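Local coordinates for protein malyl-CoA lyase/beta-methylmalyl-CoA lyase (Methylobacterium extorquens, PDB 5UGR) that belongs to the HpcH/HpaI aldolase/citrate lyase family of TIM-barrel enzymes and binds a magnesium ion, at residues R243-L248 with E266-S271. Numbering follows the deposited sequence.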
loop_
_atom_site.group_PDB
_atom_site.type_symbol
_atom_site.label_atom_id
_atom_site.label_comp_id
_atom_site.label_asym_id
_atom_site.label_seq_id
_atom_site.Cartn_x
_atom_site.Cartn_y
_atom_site.Cartn_z
ATOM N N ARG A 243 33.954 -15.435 4.697
ATOM C CA ARG A 243 34.567 -14.142 4.671
ATOM C C ARG A 243 33.907 -13.208 3.676
ATOM O O ARG A 243 33.863 -11.993 3.901
ATOM C CB ARG A 243 36.067 -14.268 4.402
ATOM C CG ARG A 243 36.840 -14.813 5.600
ATOM C CD ARG A 243 38.313 -15.112 5.251
ATOM N NE ARG A 243 39.045 -15.433 6.465
ATOM C CZ ARG A 243 40.229 -16.051 6.518
ATOM N NH1 ARG A 243 40.741 -16.282 7.718
ATOM N NH2 ARG A 243 40.887 -16.420 5.410
ATOM N N ARG A 244 33.396 -13.755 2.575
ATOM C CA ARG A 244 32.732 -12.937 1.564
ATOM C C ARG A 244 31.436 -12.318 2.141
ATOM O O ARG A 244 31.228 -11.090 2.080
ATOM C CB ARG A 244 32.445 -13.737 0.287
ATOM C CG ARG A 244 31.664 -12.963 -0.724
ATOM C CD ARG A 244 31.503 -13.613 -2.098
ATOM N NE ARG A 244 30.726 -14.837 -2.078
ATOM C CZ ARG A 244 31.215 -16.075 -2.067
ATOM N NH1 ARG A 244 32.523 -16.332 -2.105
ATOM N NH2 ARG A 244 30.376 -17.087 -2.069
ATOM N N CYS A 245 30.582 -13.120 2.789
ATOM C CA CYS A 245 29.386 -12.513 3.353
ATOM C C CYS A 245 29.706 -11.669 4.571
ATOM O O CYS A 245 29.030 -10.672 4.812
ATOM C CB CYS A 245 28.320 -13.531 3.605
ATOM S SG CYS A 245 28.545 -14.658 4.944
ATOM N N ALA A 246 30.715 -12.041 5.345
ATOM C CA ALA A 246 31.119 -11.175 6.480
ATOM C C ALA A 246 31.525 -9.801 5.984
ATOM O O ALA A 246 31.251 -8.782 6.663
ATOM C CB ALA A 246 32.249 -11.824 7.249
ATOM N N ALA A 247 32.205 -9.744 4.829
ATOM C CA ALA A 247 32.643 -8.458 4.280
ATOM C C ALA A 247 31.468 -7.539 3.996
ATOM O O ALA A 247 31.594 -6.327 4.112
ATOM C CB ALA A 247 33.482 -8.651 3.042
ATOM N N LEU A 248 30.352 -8.118 3.589
ATOM C CA LEU A 248 29.108 -7.335 3.377
ATOM C C LEU A 248 28.462 -6.809 4.639
ATOM O O LEU A 248 27.627 -5.890 4.603
ATOM C CB LEU A 248 28.057 -8.164 2.731
ATOM C CG LEU A 248 28.241 -8.647 1.378
ATOM C CD1 LEU A 248 27.061 -9.556 0.970
ATOM C CD2 LEU A 248 28.395 -7.463 0.387
ATOM N N GLU A 266 35.614 -18.184 13.969
ATOM C CA GLU A 266 36.800 -17.362 13.709
ATOM C C GLU A 266 36.471 -16.197 12.759
ATOM O O GLU A 266 36.870 -15.060 12.997
ATOM C CB GLU A 266 37.908 -18.213 13.073
ATOM C CG GLU A 266 39.149 -17.377 12.718
ATOM C CD GLU A 266 40.451 -18.194 12.677
ATOM O OE1 GLU A 266 40.503 -19.213 11.941
ATOM O OE2 GLU A 266 41.424 -17.802 13.386
ATOM N N VAL A 267 35.732 -16.486 11.669
ATOM C CA VAL A 267 35.496 -15.462 10.661
ATOM C C VAL A 267 34.630 -14.335 11.215
ATOM O O VAL A 267 34.932 -13.155 10.949
ATOM C CB VAL A 267 34.822 -16.080 9.423
ATOM C CG1 VAL A 267 34.233 -15.011 8.518
ATOM C CG2 VAL A 267 35.830 -16.916 8.666
ATOM N N PHE A 268 33.584 -14.672 11.996
ATOM C CA PHE A 268 32.591 -13.691 12.407
ATOM C C PHE A 268 32.858 -13.050 13.778
ATOM O O PHE A 268 32.035 -12.270 14.274
ATOM C CB PHE A 268 31.182 -14.301 12.352
ATOM C CG PHE A 268 30.740 -14.661 10.955
ATOM C CD1 PHE A 268 30.273 -13.683 10.098
ATOM C CD2 PHE A 268 30.850 -15.932 10.482
ATOM C CE1 PHE A 268 29.876 -14.009 8.814
ATOM C CE2 PHE A 268 30.457 -16.264 9.204
ATOM C CZ PHE A 268 30.001 -15.295 8.341
ATOM N N THR A 269 34.000 -13.372 14.390
ATOM C CA THR A 269 34.476 -12.583 15.523
ATOM C C THR A 269 34.708 -11.130 15.027
ATOM O O THR A 269 35.404 -10.926 14.054
ATOM C CB THR A 269 35.729 -13.237 16.055
ATOM O OG1 THR A 269 35.357 -14.493 16.643
ATOM C CG2 THR A 269 36.371 -12.372 17.159
ATOM N N PRO A 270 34.161 -10.117 15.724
ATOM C CA PRO A 270 34.454 -8.731 15.279
ATOM C C PRO A 270 35.925 -8.365 15.459
ATOM O O PRO A 270 36.584 -8.921 16.345
ATOM C CB PRO A 270 33.555 -7.862 16.168
ATOM C CG PRO A 270 33.158 -8.731 17.306
ATOM C CD PRO A 270 33.228 -10.153 16.849
ATOM N N SER A 271 36.446 -7.467 14.605
ATOM C CA SER A 271 37.877 -7.042 14.759
ATOM C C SER A 271 38.044 -6.288 16.052
ATOM O O SER A 271 37.080 -5.681 16.572
ATOM C CB SER A 271 38.350 -6.155 13.614
ATOM O OG SER A 271 37.745 -4.871 13.641
#
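A246, C245 and R243 meet V267 and F268 in the apolar seam between two successive outer helices of the TIM barrel; the chain topology gives this place in the barrel, and the contact itself is made by side-chain packing. The closest CA pair is that of R243 and V267, 6.2 Å apart. A246 turns its CB toward the other helix and bridges two residues there, reaching CE1 of F268 at 3.6 Å and CG1 of V267 at 4.0 Å, so one methyl group touches both. The F268 ring is reached by two further groups. CG1 of the adjacent V267 sits over the centre of one face, 3.9 Å above the plane, and backs the ring from that side. At the ring edge, near its plane, C245 makes a sulfur-aromatic contact, SG lying 5.1 Å from the F268 ring centroid and 88° off the normal, with CZ of F268 the nearest carbon at 3.8 Å. A chi1 of 72° sets this sulfur between the backbone N and carbonyl carbon of C245, from where it meets the ring's edge. Both methyls of V267 also rest against CG of R243, CG1 and CG2 each 3.9 Å away. R243 is exposed and modelled in two conformers, so this contact describes one of them. The two helices, 235-248 and 259-268, flank the last strand of the closed eight-stranded parallel barrel, 252-255, in sequence. Helix 207-220 meets C245 through Q210, while R175 of the second subunit packs on A246 and hydrogen-bonds to O of V267, placing the seam beside a subunit interface.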